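Local coordinates for protein ATP-dependent DNA helicase PIF1 (Candida albicans, PDB 7OTJ) that couples ATP hydrolysis to 5'-3' DNA unwinding and probably helps maintain nuclear and mitochondrial genomes, resolving G-quadruplexes, at residues L221-L225 / R486-L492. Sequence-based numbering, arbitrary orientation.
Sequences LSRPL and RAGLQVL. With PO4 (phosphate ion), chain Q.
On the outer side of the four-stranded parallel sheet in the second RecA-like domain, the loop 221-225 that follows helix 212-219 lies along edge strand 489-492, whose other side pairs with strand 463-466. One backbone bond spans the gap, Val-491 N to Leu-221 O at 3.1 Å. Gln-490, extended with CG anti to its own N (chi1 174°), runs in among the loop carbonyls, CG close to Leu-221 O and Arg-223 O. Its NE2 meets Ser-222 O at 2.9 Å (N-H...O 176°), with that oxygen in the Gln-490 amide plane but NE2 above the Ser-222 carbonyl plane. OE1 accepts from a water that itself accepts from Leu-225 N, consistent with the modelled amide orientation. On the Arg-486 side of the loop, Leu-221 CD1 packs 3.7 Å from Leu-489 CD2, the two side chains crossing at about a right angle, and also touches Arg-486 CG. Arg-486 then leads away, NE in a salt bridge with Asp-195 and NH2 hydrogen-bonded to O1 of a phosphate ion, probably from the crystallisation liquor. Leu-225 CG rests on Gln-490 CB at 3.8 Å. Arg-223 turns its guanidinium back to the turn before the strand: NH2 donates in plane to Arg-486 O at 2.8 Å, a carbonyl that also accepts from Leu-489 N.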
ATOM      1  N   LEU A 221      23.434   3.801 -13.889  1.00 57.40           N
ATOM      2  CA  LEU A 221      22.324   2.867 -14.028  1.00 51.44           C
ATOM      3  C   LEU A 221      21.295   3.305 -15.068  1.00 56.24           C
ATOM      4  O   LEU A 221      20.293   2.606 -15.253  1.00 57.36           O
ATOM      5  CB  LEU A 221      21.644   2.660 -12.675  1.00 47.89           C
ATOM      6  CG  LEU A 221      22.562   2.075 -11.603  1.00 56.19           C
ATOM      7  CD1 LEU A 221      21.802   1.874 -10.298  1.00 46.05           C
ATOM      8  CD2 LEU A 221      23.196   0.771 -12.081  1.00 48.23           C
ATOM      9  N   SER A 222      21.490   4.456 -15.717  1.00 53.61           N
ATOM     10  CA  SER A 222      20.636   4.869 -16.828  1.00 53.61           C
ATOM     11  C   SER A 222      20.633   3.882 -17.993  1.00 52.94           C
ATOM     12  O   SER A 222      19.772   4.000 -18.872  1.00 53.71           O
ATOM     13  CB  SER A 222      21.051   6.250 -17.337  1.00 53.36           C
ATOM     14  OG  SER A 222      22.374   6.229 -17.825  1.00 61.16           O
ATOM     15  N   ARG A 223      21.575   2.944 -18.040  1.00 53.14           N
ATOM     16  CA  ARG A 223      21.616   1.985 -19.136  1.00 57.20           C
ATOM     17  C   ARG A 223      20.309   1.200 -19.196  1.00 55.73           C
ATOM     18  O   ARG A 223      19.734   0.872 -18.155  1.00 55.53           O
ATOM     19  CB  ARG A 223      22.794   1.020 -18.987  1.00 54.98           C
ATOM     20  CG  ARG A 223      23.087   0.610 -17.556  1.00 53.28           C
ATOM     21  CD  ARG A 223      22.951  -0.890 -17.356  1.00 52.90           C
ATOM     22  NE  ARG A 223      21.831  -1.205 -16.477  1.00 70.59           N
ATOM     23  CZ  ARG A 223      21.942  -1.445 -15.180  1.00 51.29           C
ATOM     24  NH1 ARG A 223      23.114  -1.416 -14.566  1.00 77.48           N
ATOM     25  NH2 ARG A 223      20.854  -1.736 -14.482  1.00 67.48           N
ATOM     26  N   PRO A 224      19.786   0.943 -20.392  1.00 60.20           N
ATOM     27  CA  PRO A 224      18.573   0.124 -20.524  1.00 64.30           C
ATOM     28  C   PRO A 224      18.736  -1.255 -19.899  1.00 66.75           C
ATOM     29  O   PRO A 224      19.809  -1.860 -19.942  1.00 73.98           O
ATOM     30  CB  PRO A 224      18.366   0.034 -22.041  1.00 63.57           C
ATOM     31  CG  PRO A 224      19.683   0.399 -22.642  1.00 59.25           C
ATOM     32  CD  PRO A 224      20.307   1.376 -21.697  1.00 57.03           C
ATOM     33  N   LEU A 225      17.665  -1.732 -19.275  1.00 65.74           N
ATOM     34  CA  LEU A 225      17.641  -3.087 -18.746  1.00 74.29           C
ATOM     35  C   LEU A 225      17.402  -4.089 -19.868  1.00 83.87           C
ATOM     36  O   LEU A 225      16.590  -3.855 -20.768  1.00 84.06           O
ATOM     37  CB  LEU A 225      16.551  -3.237 -17.689  1.00 67.77           C
ATOM     38  CG  LEU A 225      16.734  -2.501 -16.367  1.00 59.29           C
ATOM     39  CD1 LEU A 225      15.523  -2.749 -15.496  1.00 49.02           C
ATOM     40  CD2 LEU A 225      17.996  -2.973 -15.680  1.00 56.13           C
ATOM     41  N   ARG A 486      21.276  -3.700  -8.491  1.00 57.90           N
ATOM     42  CA  ARG A 486      21.518  -2.689  -9.512  1.00 51.31           C
ATOM     43  C   ARG A 486      21.368  -3.262 -10.914  1.00 49.02           C
ATOM     44  O   ARG A 486      20.944  -2.546 -11.828  1.00 56.93           O
ATOM     45  CB  ARG A 486      22.907  -2.083  -9.343  1.00 50.08           C
ATOM     46  CG  ARG A 486      23.009  -1.106  -8.188  1.00 53.86           C
ATOM     47  CD  ARG A 486      24.398  -0.519  -8.105  1.00 48.66           C
ATOM     48  NE  ARG A 486      25.361  -1.492  -7.613  1.00 49.25           N
ATOM     49  CZ  ARG A 486      26.661  -1.264  -7.490  1.00 50.20           C
ATOM     50  NH1 ARG A 486      27.212  -0.140  -7.924  1.00 50.82           N
ATOM     51  NH2 ARG A 486      27.427  -2.181  -6.906  1.00 50.70           N
ATOM     52  N   ALA A 487      21.677  -4.547 -11.103  1.00 53.21           N
ATOM     53  CA  ALA A 487      21.544  -5.139 -12.432  1.00 54.70           C
ATOM     54  C   ALA A 487      20.094  -5.174 -12.895  1.00 52.23           C
ATOM     55  O   ALA A 487      19.837  -5.228 -14.102  1.00 51.83           O
ATOM     56  CB  ALA A 487      22.135  -6.546 -12.460  1.00 52.30           C
ATOM     57  N   GLY A 488      19.137  -5.172 -11.968  1.00 54.27           N
ATOM     58  CA  GLY A 488      17.753  -5.107 -12.394  1.00 49.14           C
ATOM     59  C   GLY A 488      17.120  -3.756 -12.139  1.00 47.98           C
ATOM     60  O   GLY A 488      15.898  -3.649 -12.041  1.00 53.72           O
ATOM     61  N   LEU A 489      17.937  -2.707 -12.094  1.00 50.11           N
ATOM     62  CA  LEU A 489      17.455  -1.355 -11.838  1.00 47.08           C
ATOM     63  C   LEU A 489      17.986  -0.403 -12.897  1.00 51.51           C
ATOM     64  O   LEU A 489      19.192  -0.365 -13.152  1.00 48.98           O
ATOM     65  CB  LEU A 489      17.889  -0.871 -10.450  1.00 46.11           C
ATOM     66  CG  LEU A 489      17.793   0.635 -10.189  1.00 45.68           C
ATOM     67  CD1 LEU A 489      16.344   1.081 -10.125  1.00 44.88           C
ATOM     68  CD2 LEU A 489      18.527   0.992  -8.915  1.00 50.34           C
ATOM     69  N   GLN A 490      17.092   0.393 -13.478  1.00 50.79           N
ATOM     70  CA  GLN A 490      17.460   1.487 -14.366  1.00 49.14           C
ATOM     71  C   GLN A 490      16.960   2.789 -13.761  1.00 48.33           C
ATOM     72  O   GLN A 490      15.791   2.889 -13.377  1.00 47.39           O
ATOM     73  CB  GLN A 490      16.878   1.297 -15.772  1.00 50.38           C
ATOM     74  CG  GLN A 490      17.108   2.496 -16.689  1.00 51.62           C
ATOM     75  CD  GLN A 490      16.418   2.355 -18.033  1.00 58.29           C
ATOM     76  OE1 GLN A 490      15.292   1.871 -18.122  1.00 52.55           O
ATOM     77  NE2 GLN A 490      17.100   2.775 -19.092  1.00 56.81           N
ATOM     78  N   VAL A 491      17.835   3.787 -13.692  1.00 48.89           N
ATOM     79  CA  VAL A 491      17.522   5.077 -13.089  1.00 48.45           C
ATOM     80  C   VAL A 491      17.568   6.135 -14.180  1.00 52.56           C
ATOM     81  O   VAL A 491      18.595   6.300 -14.854  1.00 51.30           O
ATOM     82  CB  VAL A 491      18.485   5.430 -11.947  1.00 48.10           C
ATOM     83  CG1 VAL A 491      18.140   6.801 -11.372  1.00 47.95           C
ATOM     84  CG2 VAL A 491      18.438   4.363 -10.857  1.00 53.37           C
ATOM     85  N   LEU A 492      16.455   6.831 -14.372  1.00 50.81           N
ATOM     86  CA  LEU A 492      16.366   7.914 -15.338  1.00 51.27           C
ATOM     87  C   LEU A 492      16.272   9.252 -14.616  1.00 59.30           C
ATOM     88  O   LEU A 492      15.552   9.385 -13.619  1.00 60.43           O
ATOM     89  CB  LEU A 492      15.157   7.726 -16.264  1.00 52.41           C
ATOM     90  CG  LEU A 492      15.131   6.443 -17.104  1.00 56.14           C
ATOM     91  CD1 LEU A 492      13.847   6.360 -17.914  1.00 52.47           C
ATOM     92  CD2 LEU A 492      16.348   6.341 -18.010  1.00 53.82           C
TER
HETATM   93  P   PO4 Q1013      30.571  -2.854  -8.831  1.00 97.84           P
HETATM   94  O1  PO4 Q1013      30.172  -2.508  -7.413  1.00 71.87           O
HETATM   95  O2  PO4 Q1013      29.382  -2.753  -9.758  1.00 86.27           O
HETATM   96  O3  PO4 Q1013      31.156  -4.248  -8.877  1.00 74.72           O
HETATM   97  O4  PO4 Q1013      31.614  -1.875  -9.300  1.00 78.40           O
HETATM   98  O   HOH W   1      15.042  -0.359 -19.589  1.00 54.39           O